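Local coordinates for protein lysine-sensitive aspartokinase 3 (Escherichia coli, PDB 2J0W) that catalyses the ATP-dependent phosphorylation of L-aspartate to 4-phospho-L-aspartate, a lysine-inhibited early step of lysine biosynthesis, at residues A[49-54]-A[58-63]; A[142-147]-A[167-172]; A[248-253]-A[424-429]. All blocks are in the same frame, centred on the assembly; numbering follows the deposited sequence.

Interaction 1: A[49-54]-A[58-63]; sequences VALAEG and GERFEK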
loop_
_atom_site.group_PDB
_atom_site.type_symbol
_atom_site.label_atom_id
_atom_site.label_comp_id
_atom_site.label_asym_id
_atom_site.label_seq_id
_atom_site.Cartn_x
_atom_site.Cartn_y
_atom_site.Cartn_z
ATOM N N VAL A 49 -7.016 9.641 34.722
ATOM C CA VAL A 49 -5.874 9.683 33.825
ATOM C C VAL A 49 -5.089 10.982 34.034
ATOM O O VAL A 49 -3.858 10.988 34.002
ATOM C CB VAL A 49 -6.326 9.561 32.350
ATOM C CG1 VAL A 49 -5.209 10.017 31.408
ATOM C CG2 VAL A 49 -6.706 8.114 32.054
ATOM N N ALA A 50 -5.792 12.082 34.265
ATOM C CA ALA A 50 -5.104 13.347 34.475
ATOM C C ALA A 50 -4.265 13.269 35.749
ATOM O O ALA A 50 -3.211 13.901 35.844
ATOM C CB ALA A 50 -6.102 14.473 34.580
ATOM N N LEU A 51 -4.740 12.498 36.728
ATOM C CA LEU A 51 -4.019 12.344 37.988
ATOM C C LEU A 51 -2.798 11.431 37.855
ATOM O O LEU A 51 -1.793 11.622 38.542
ATOM C CB LEU A 51 -4.947 11.803 39.056
ATOM C CG LEU A 51 -5.979 12.787 39.595
ATOM C CD1 LEU A 51 -6.993 12.034 40.448
ATOM C CD2 LEU A 51 -5.274 13.869 40.406
ATOM N N ALA A 52 -2.877 10.447 36.966
ATOM C CA ALA A 52 -1.760 9.543 36.759
ATOM C C ALA A 52 -0.678 10.229 35.935
ATOM O O ALA A 52 0.358 9.648 35.643
ATOM C CB ALA A 52 -2.229 8.264 36.066
ATOM N N GLU A 53 -0.917 11.471 35.549
ATOM C CA GLU A 53 0.091 12.207 34.787
ATOM C C GLU A 53 1.027 12.943 35.727
ATOM O O GLU A 53 2.113 13.365 35.329
ATOM C CB GLU A 53 -0.559 13.214 33.849
ATOM C CG GLU A 53 -0.981 12.600 32.526
ATOM C CD GLU A 53 -1.720 13.575 31.643
ATOM O OE1 GLU A 53 -2.089 13.180 30.520
ATOM O OE2 GLU A 53 -1.932 14.733 32.074
ATOM N N GLY A 54 0.604 13.072 36.981
ATOM C CA GLY A 54 1.409 13.774 37.961
ATOM C C GLY A 54 0.983 15.232 38.025
ATOM O O GLY A 54 1.409 16.044 37.217
ATOM N N GLY A 58 -2.497 21.576 44.190
ATOM C CA GLY A 58 -3.741 22.263 43.877
ATOM C C GLY A 58 -4.604 21.481 42.920
ATOM O O GLY A 58 -5.584 20.864 43.323
ATOM N N GLU A 59 -4.247 21.520 41.646
ATOM C CA GLU A 59 -4.990 20.818 40.613
ATOM C C GLU A 59 -5.278 19.382 41.016
ATOM O O GLU A 59 -6.334 18.840 40.703
ATOM C CB GLU A 59 -4.195 20.842 39.316
ATOM C CG GLU A 59 -4.963 20.342 38.125
ATOM C CD GLU A 59 -4.210 20.563 36.839
ATOM O OE1 GLU A 59 -3.210 21.313 36.860
ATOM O OE2 GLU A 59 -4.625 19.996 35.806
ATOM N N ARG A 60 -4.331 18.761 41.707
ATOM C CA ARG A 60 -4.507 17.382 42.139
ATOM C C ARG A 60 -5.737 17.307 43.029
ATOM O O ARG A 60 -6.631 16.491 42.808
ATOM C CB ARG A 60 -3.274 16.894 42.914
ATOM C CG ARG A 60 -3.175 15.385 43.038
ATOM C CD ARG A 60 -2.171 14.966 44.093
ATOM N NE ARG A 60 -0.830 15.483 43.834
ATOM C CZ ARG A 60 0.041 15.789 44.791
ATOM N NH1 ARG A 60 -0.294 15.629 46.066
ATOM N NH2 ARG A 60 1.243 16.261 44.484
ATOM N N PHE A 61 -5.789 18.180 44.034
ATOM C CA PHE A 61 -6.921 18.198 44.961
ATOM C C PHE A 61 -8.266 18.457 44.283
ATOM O O PHE A 61 -9.292 17.924 44.703
ATOM C CB PHE A 61 -6.711 19.241 46.053
ATOM C CG PHE A 61 -7.829 19.283 47.066
ATOM C CD1 PHE A 61 -8.162 18.143 47.804
ATOM C CD2 PHE A 61 -8.550 20.456 47.286
ATOM C CE1 PHE A 61 -9.191 18.172 48.746
ATOM C CE2 PHE A 61 -9.580 20.496 48.226
ATOM C CZ PHE A 61 -9.899 19.351 48.957
ATOM N N GLU A 62 -8.268 19.288 43.248
ATOM C CA GLU A 62 -9.500 19.562 42.538
ATOM C C GLU A 62 -9.976 18.256 41.902
ATOM O O GLU A 62 -11.148 17.886 42.024
ATOM C CB GLU A 62 -9.266 20.603 41.447
ATOM C CG GLU A 62 -8.566 21.855 41.930
ATOM C CD GLU A 62 -8.214 22.789 40.788
ATOM O OE1 GLU A 62 -7.569 23.830 41.046
ATOM O OE2 GLU A 62 -8.584 22.482 39.631
ATOM N N LYS A 63 -9.062 17.549 41.240
ATOM C CA LYS A 63 -9.423 16.299 40.584
ATOM C C LYS A 63 -9.955 15.263 41.566
ATOM O O LYS A 63 -10.966 14.607 41.301
ATOM C CB LYS A 63 -8.225 15.708 39.846
ATOM C CG LYS A 63 -7.547 16.649 38.895
ATOM C CD LYS A 63 -8.364 16.963 37.655
ATOM C CE LYS A 63 -7.430 17.627 36.640
ATOM N NZ LYS A 63 -8.098 18.112 35.423
#

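Interaction 2: A[142-147]-A[167-172]; sequences VRKVMR and ALQLLP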
loop_
_atom_site.group_PDB
_atom_site.type_symbol
_atom_site.label_atom_id
_atom_site.label_comp_id
_atom_site.label_asym_id
_atom_site.label_seq_id
_atom_site.Cartn_x
_atom_site.Cartn_y
_atom_site.Cartn_z
ATOM N N VAL A 142 -13.095 -8.892 37.720
ATOM C CA VAL A 142 -12.617 -9.496 36.477
ATOM C C VAL A 142 -11.160 -9.837 36.502
ATOM O O VAL A 142 -10.735 -10.780 35.843
ATOM C CB VAL A 142 -12.791 -8.613 35.228
ATOM C CG1 VAL A 142 -14.126 -8.881 34.572
ATOM C CG2 VAL A 142 -12.607 -7.166 35.584
ATOM N N ARG A 143 -10.378 -9.076 37.245
ATOM C CA ARG A 143 -8.953 -9.352 37.278
ATOM C C ARG A 143 -8.636 -10.801 37.632
ATOM O O ARG A 143 -7.582 -11.317 37.256
ATOM C CB ARG A 143 -8.260 -8.377 38.220
ATOM C CG ARG A 143 -8.334 -6.959 37.695
ATOM C CD ARG A 143 -7.689 -5.986 38.636
ATOM N NE ARG A 143 -8.436 -5.897 39.882
ATOM C CZ ARG A 143 -8.115 -5.089 40.887
ATOM N NH1 ARG A 143 -7.055 -4.285 40.802
ATOM N NH2 ARG A 143 -8.849 -5.101 41.988
ATOM N N LYS A 144 -9.549 -11.470 38.329
ATOM C CA LYS A 144 -9.327 -12.875 38.674
ATOM C C LYS A 144 -9.408 -13.720 37.408
ATOM O O LYS A 144 -8.878 -14.829 37.356
ATOM C CB LYS A 144 -10.380 -13.379 39.657
ATOM C CG LYS A 144 -10.420 -12.668 40.987
ATOM C CD LYS A 144 -11.562 -13.224 41.827
ATOM C CE LYS A 144 -11.846 -12.360 43.048
ATOM N NZ LYS A 144 -13.162 -12.722 43.649
ATOM N N VAL A 145 -10.064 -13.190 36.380
ATOM C CA VAL A 145 -10.215 -13.923 35.140
ATOM C C VAL A 145 -9.583 -13.342 33.892
ATOM O O VAL A 145 -9.031 -14.087 33.080
ATOM C CB VAL A 145 -11.688 -14.173 34.861
ATOM C CG1 VAL A 145 -11.923 -14.300 33.371
ATOM C CG2 VAL A 145 -12.121 -15.448 35.585
ATOM N N MET A 146 -9.660 -12.024 33.731
ATOM C CA MET A 146 -9.120 -11.342 32.552
ATOM C C MET A 146 -7.599 -11.246 32.524
ATOM O O MET A 146 -7.045 -10.174 32.771
ATOM C CB MET A 146 -9.716 -9.931 32.484
ATOM C CG MET A 146 -9.356 -9.133 31.251
ATOM S SD MET A 146 -9.977 -9.925 29.764
ATOM C CE MET A 146 -11.686 -9.605 29.931
ATOM N N ARG A 147 -6.920 -12.354 32.223
ATOM C CA ARG A 147 -5.458 -12.358 32.161
ATOM C C ARG A 147 -4.971 -11.728 30.874
ATOM O O ARG A 147 -5.486 -12.039 29.798
ATOM C CB ARG A 147 -4.910 -13.770 32.215
ATOM C CG ARG A 147 -3.392 -13.811 32.364
ATOM C CD ARG A 147 -3.043 -14.189 33.782
ATOM N NE ARG A 147 -3.836 -13.402 34.723
ATOM C CZ ARG A 147 -4.176 -13.820 35.937
ATOM N NH1 ARG A 147 -3.790 -15.022 36.355
ATOM N NH2 ARG A 147 -4.908 -13.044 36.726
ATOM N N ALA A 167 -14.302 -20.331 33.773
ATOM C CA ALA A 167 -15.103 -21.513 34.072
ATOM C C ALA A 167 -14.817 -22.032 35.472
ATOM O O ALA A 167 -15.614 -22.772 36.041
ATOM C CB ALA A 167 -14.830 -22.611 33.042
ATOM N N LEU A 168 -13.685 -21.634 36.036
ATOM C CA LEU A 168 -13.332 -22.102 37.368
ATOM C C LEU A 168 -13.694 -21.132 38.491
ATOM O O LEU A 168 -13.800 -21.541 39.648
ATOM C CB LEU A 168 -11.835 -22.432 37.420
ATOM C CG LEU A 168 -11.359 -23.418 36.342
ATOM C CD1 LEU A 168 -9.854 -23.628 36.429
ATOM C CD2 LEU A 168 -12.096 -24.738 36.506
ATOM N N GLN A 169 -13.902 -19.861 38.165
ATOM C CA GLN A 169 -14.229 -18.884 39.198
ATOM C C GLN A 169 -15.463 -18.046 38.921
ATOM O O GLN A 169 -16.120 -17.585 39.857
ATOM C CB GLN A 169 -13.059 -17.928 39.418
ATOM C CG GLN A 169 -11.724 -18.585 39.669
ATOM C CD GLN A 169 -10.834 -17.735 40.562
ATOM O OE1 GLN A 169 -11.045 -17.659 41.778
ATOM N NE2 GLN A 169 -9.843 -17.078 39.965
ATOM N N LEU A 170 -15.771 -17.842 37.642
ATOM C CA LEU A 170 -16.908 -17.018 37.248
ATOM C C LEU A 170 -18.191 -17.780 36.938
ATOM O O LEU A 170 -19.293 -17.279 37.184
ATOM C CB LEU A 170 -16.532 -16.152 36.035
ATOM C CG LEU A 170 -17.608 -15.142 35.611
ATOM C CD1 LEU A 170 -17.798 -14.122 36.712
ATOM C CD2 LEU A 170 -17.218 -14.443 34.333
ATOM N N LEU A 171 -18.058 -18.982 36.390
ATOM C CA LEU A 171 -19.230 -19.768 36.041
ATOM C C LEU A 171 -20.077 -20.060 37.278
ATOM O O LEU A 171 -21.267 -19.735 37.318
ATOM C CB LEU A 171 -18.809 -21.067 35.352
ATOM C CG LEU A 171 -19.957 -21.873 34.751
ATOM C CD1 LEU A 171 -20.697 -21.034 33.742
ATOM C CD2 LEU A 171 -19.409 -23.124 34.095
ATOM N N PRO A 172 -19.476 -20.669 38.311
ATOM C CA PRO A 172 -20.234 -20.972 39.529
ATOM C C PRO A 172 -21.022 -19.767 40.033
ATOM O O PRO A 172 -22.164 -19.904 40.475
ATOM C CB PRO A 172 -19.152 -21.408 40.508
ATOM C CG PRO A 172 -18.180 -22.118 39.607
ATOM C CD PRO A 172 -18.101 -21.196 38.399
#

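Interaction 3: A[248-253]-A[424-429]; sequences AAEMAT and SHNLCF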
loop_
_atom_site.group_PDB
_atom_site.type_symbol
_atom_site.label_atom_id
_atom_site.label_comp_id
_atom_site.label_asym_id
_atom_site.label_seq_id
_atom_site.Cartn_x
_atom_site.Cartn_y
_atom_site.Cartn_z
ATOM N N ALA A 248 -19.184 -3.788 10.144
ATOM C CA ALA A 248 -19.034 -3.029 11.380
ATOM C C ALA A 248 -17.615 -3.082 11.912
ATOM O O ALA A 248 -17.080 -2.075 12.379
ATOM C CB ALA A 248 -19.982 -3.583 12.419
ATOM N N ALA A 249 -17.029 -4.274 11.849
ATOM C CA ALA A 249 -15.671 -4.495 12.304
ATOM C C ALA A 249 -14.805 -3.398 11.721
ATOM O O ALA A 249 -14.013 -2.769 12.424
ATOM C CB ALA A 249 -15.181 -5.844 11.832
ATOM N N GLU A 250 -14.987 -3.158 10.426
ATOM C CA GLU A 250 -14.225 -2.139 9.726
ATOM C C GLU A 250 -14.675 -0.726 10.082
ATOM O O GLU A 250 -13.879 0.217 10.004
ATOM C CB GLU A 250 -14.289 -2.370 8.210
ATOM C CG GLU A 250 -13.232 -3.360 7.706
ATOM C CD GLU A 250 -13.132 -3.432 6.181
ATOM O OE1 GLU A 250 -13.306 -2.384 5.519
ATOM O OE2 GLU A 250 -12.859 -4.534 5.645
ATOM N N MET A 251 -15.942 -0.580 10.471
ATOM C CA MET A 251 -16.471 0.726 10.872
ATOM C C MET A 251 -15.764 1.139 12.149
ATOM O O MET A 251 -15.285 2.269 12.271
ATOM C CB MET A 251 -17.975 0.664 11.156
ATOM C CG MET A 251 -18.866 0.673 9.922
ATOM S SD MET A 251 -20.592 0.948 10.357
ATOM C CE MET A 251 -20.581 2.764 10.654
ATOM N N ALA A 252 -15.702 0.216 13.101
ATOM C CA ALA A 252 -15.058 0.506 14.369
ATOM C C ALA A 252 -13.594 0.827 14.112
ATOM O O ALA A 252 -13.091 1.869 14.534
ATOM C CB ALA A 252 -15.184 -0.686 15.315
ATOM N N THR A 253 -12.932 -0.060 13.380
ATOM C CA THR A 253 -11.525 0.103 13.083
ATOM C C THR A 253 -11.168 1.445 12.478
ATOM O O THR A 253 -10.101 1.989 12.761
ATOM C CB THR A 253 -11.031 -1.003 12.144
ATOM O OG1 THR A 253 -11.253 -2.279 12.756
ATOM C CG2 THR A 253 -9.538 -0.840 11.868
ATOM N N SER A 424 -12.985 -5.495 -0.244
ATOM C CA SER A 424 -14.198 -5.193 -0.976
ATOM C C SER A 424 -15.222 -4.529 -0.066
ATOM O O SER A 424 -16.394 -4.398 -0.427
ATOM C CB SER A 424 -14.782 -6.466 -1.580
ATOM O OG SER A 424 -15.012 -7.457 -0.588
ATOM N N HIS A 425 -14.783 -4.116 1.120
ATOM C CA HIS A 425 -15.687 -3.472 2.072
ATOM C C HIS A 425 -15.394 -2.001 2.302
ATOM O O HIS A 425 -16.288 -1.261 2.711
ATOM C CB HIS A 425 -15.652 -4.176 3.430
ATOM C CG HIS A 425 -16.440 -5.446 3.483
ATOM N ND1 HIS A 425 -17.816 -5.474 3.394
ATOM C CD2 HIS A 425 -16.047 -6.731 3.668
ATOM C CE1 HIS A 425 -18.236 -6.721 3.529
ATOM N NE2 HIS A 425 -17.183 -7.503 3.698
ATOM N N ASN A 426 -14.172 -1.553 2.033
ATOM C CA ASN A 426 -13.870 -0.147 2.293
ATOM C C ASN A 426 -12.960 0.592 1.320
ATOM O O ASN A 426 -12.192 -0.005 0.562
ATOM C CB ASN A 426 -13.236 -0.007 3.669
ATOM C CG ASN A 426 -11.742 -0.257 3.631
ATOM O OD1 ASN A 426 -10.994 0.491 2.987
ATOM N ND2 ASN A 426 -11.298 -1.315 4.304
ATOM N N LEU A 427 -13.034 1.915 1.416
ATOM C CA LEU A 427 -12.223 2.821 0.624
ATOM C C LEU A 427 -11.884 3.975 1.557
ATOM O O LEU A 427 -12.770 4.737 1.953
ATOM C CB LEU A 427 -13.009 3.345 -0.572
ATOM C CG LEU A 427 -12.213 4.249 -1.517
ATOM C CD1 LEU A 427 -12.885 4.243 -2.870
ATOM C CD2 LEU A 427 -12.101 5.669 -0.965
ATOM N N CYS A 428 -10.614 4.115 1.916
ATOM C CA CYS A 428 -10.236 5.191 2.823
ATOM C C CYS A 428 -9.350 6.226 2.179
ATOM O O CYS A 428 -8.781 6.008 1.115
ATOM C CB CYS A 428 -9.502 4.627 4.032
ATOM S SG CYS A 428 -10.235 3.125 4.641
ATOM N N PHE A 429 -9.236 7.359 2.849
ATOM C CA PHE A 429 -8.378 8.417 2.373
ATOM C C PHE A 429 -8.165 9.476 3.444
ATOM O O PHE A 429 -8.954 9.601 4.378
ATOM C CB PHE A 429 -8.940 9.020 1.089
ATOM C CG PHE A 429 -10.289 9.635 1.237
ATOM C CD1 PHE A 429 -10.424 11.002 1.455
ATOM C CD2 PHE A 429 -11.432 8.860 1.108
ATOM C CE1 PHE A 429 -11.691 11.594 1.536
ATOM C CE2 PHE A 429 -12.702 9.439 1.187
ATOM C CZ PHE A 429 -12.832 10.806 1.400
#

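Interaction 1: A[49-54]-A[58-63]
Leu51 and Arg60 bring their CA atoms to 6.5 Å where the end of helix 44-51 faces the start of helix 57-75. No hydrogen bond joins 49-54 to 58-63; the contact is apolar. Leu51 makes the largest share of it. Its CG lies anti to the carbonyl carbon (chi1 -73°), and from there the isobutyl end reaches across to the second helix. Leu51 CD2 lies 3.5 Å from Lys63 CB. Leu51 CD2 also sits 3.7 Å from Arg60 CG, with the Leu51 and Arg60 side chains crossing at about a right angle. Leu51 and Lys63 instead run past each other in opposite directions. Lys63 bends at chi2, and its CE comes 4.0 Å from Ala50 CB. Lys63 NZ makes a long salt bridge, 4.0 Å, to Glu59 OE2, one turn back. Beyond the segment, Leu51 also packs on Leu64 and Ile67 of helix 57-75. With an alanine in its place, the methyls that fill the space beside the aliphatic parts of Arg60 and Lys63 are gone, and a gap is likely to open between the helices. Arg60 turns its NE to Leu55 O in the linker. A type I turn runs from Leu51 to Gly54, and Gly54, with positive phi, is where the chain leaves helical angles. This is a helix-loop-helix connection in the amino acid kinase domain, and its first helix also carries Thr45 of the substrate site.

Interaction 2: A[142-147]-A[167-172]
The carbonyl oxygen of Val142 is gripped by two backbone N-H groups, one of them from Val145, which packs against Leu170. Val145 N lies 2.6 Å from Val142 O, and Met146 N lies 2.7 Å from the same atom. The two donors come from opposite faces of the carbonyl plane. They draw 142-146 into a tight turn, which helps set Lys144 and Val145 against the helix. Met146 is then the centre of an inverse gamma turn, in which Arg147 N bonds weakly to Val145 O.

Across the contact the touch is light. No hydrogen bond links 142-147 to 167-172. Gln169 places its amide beside Lys144, with CG anti to its own carbonyl carbon (chi1 -52°) and the chain extended beyond. Gln169 NE2 stops 3.6 Å from Lys144 O, near but not hydrogen-bonded. Gln169 NE2 is also 3.8 Å from Lys144 CB. The rest of the Lys144 chain is extended and leads away from the helix. Gln169 also touches a crystal neighbour, which may influence its pose. Deeper in, Val145 CG2 meets Leu170 CB at 4.5 Å, a loose apolar contact between buried residues.

The helix is irregular here. It has a wider pi-type turn at 167-170 and a kink at Pro172, whose nitrogen has no hydrogen to give.

Val145 extends the packing to Leu162, Leu165 and Ala166 of helix 159-176, and Leu170 also rests on Phe140 and Leu212. Behind the turn, Met146 packs on Thr204 and Leu207 of helix 200-211, and its backbone bonds to Ser187 of strand 185-187. The contact thus lies within the beta-alpha-beta crossover from edge strand 137-139 through helix 159-176 to the parallel neighbour 178-182.

Interaction 3: A[248-253]-A[424-429]
Glu250 of the kinase-domain helix 245-253 meets Asn426, the first residue of ACT-domain strand 426-432, and His425 just before it. The Glu250 side chain crosses both partners at about a right angle. Its carboxylate is turned 74° from the Asn426 amide and stands nearly perpendicular to the His425 ring. Asn426 ND2 donates to Glu250 OE1 at 2.6 Å, with an N-H...O angle of 160°. The acceptor lies almost in the amide plane, but the donor meets OE1 from above the carboxylate, 54° out of its plane. Asn426 CG sits between the backbone N and the carbonyl carbon, which turns the amide to the helix.

Asn426 ND2 also hydrogen-bonds to Ser345 OG of the second subunit, and Glu346 of that subunit packs on Glu250. Both belong to the site that binds lysine in the inhibited enzyme; no lysine is bound here. This buried junction joins the kinase domain, the ACT domain and the dimer partner. On the same helix, Met251 touches the bound ADP. His425 offers its CB to Glu250, while its ND1 bonds to Gly393 O in the ACT domain. The other carboxylate oxygen, Glu250 OE2, hydrogen-bonds to Ser423 OG and lies 3.6 Å from His425 CB.

In the fold
The three contacts follow one another along the chain, each closing before the next opens. Interactions 1 and 2 both belong to the amino acid kinase domain. Their centres are about 32 Å apart: one lies between helices 44-51 and 57-75, the other beside the edge of the nine-stranded sheet. Interaction 3 is about 37 Å from interaction 1 and about 34 Å from interaction 2, centre to centre. It lies on the opposite side of the chain's centre from interaction 1. Interactions 1 and 2 are local packing within one domain. Interaction 3 spans 170 residues to tie that domain to the ACT sheet and the dimer interface, which may place it on the route of lysine control.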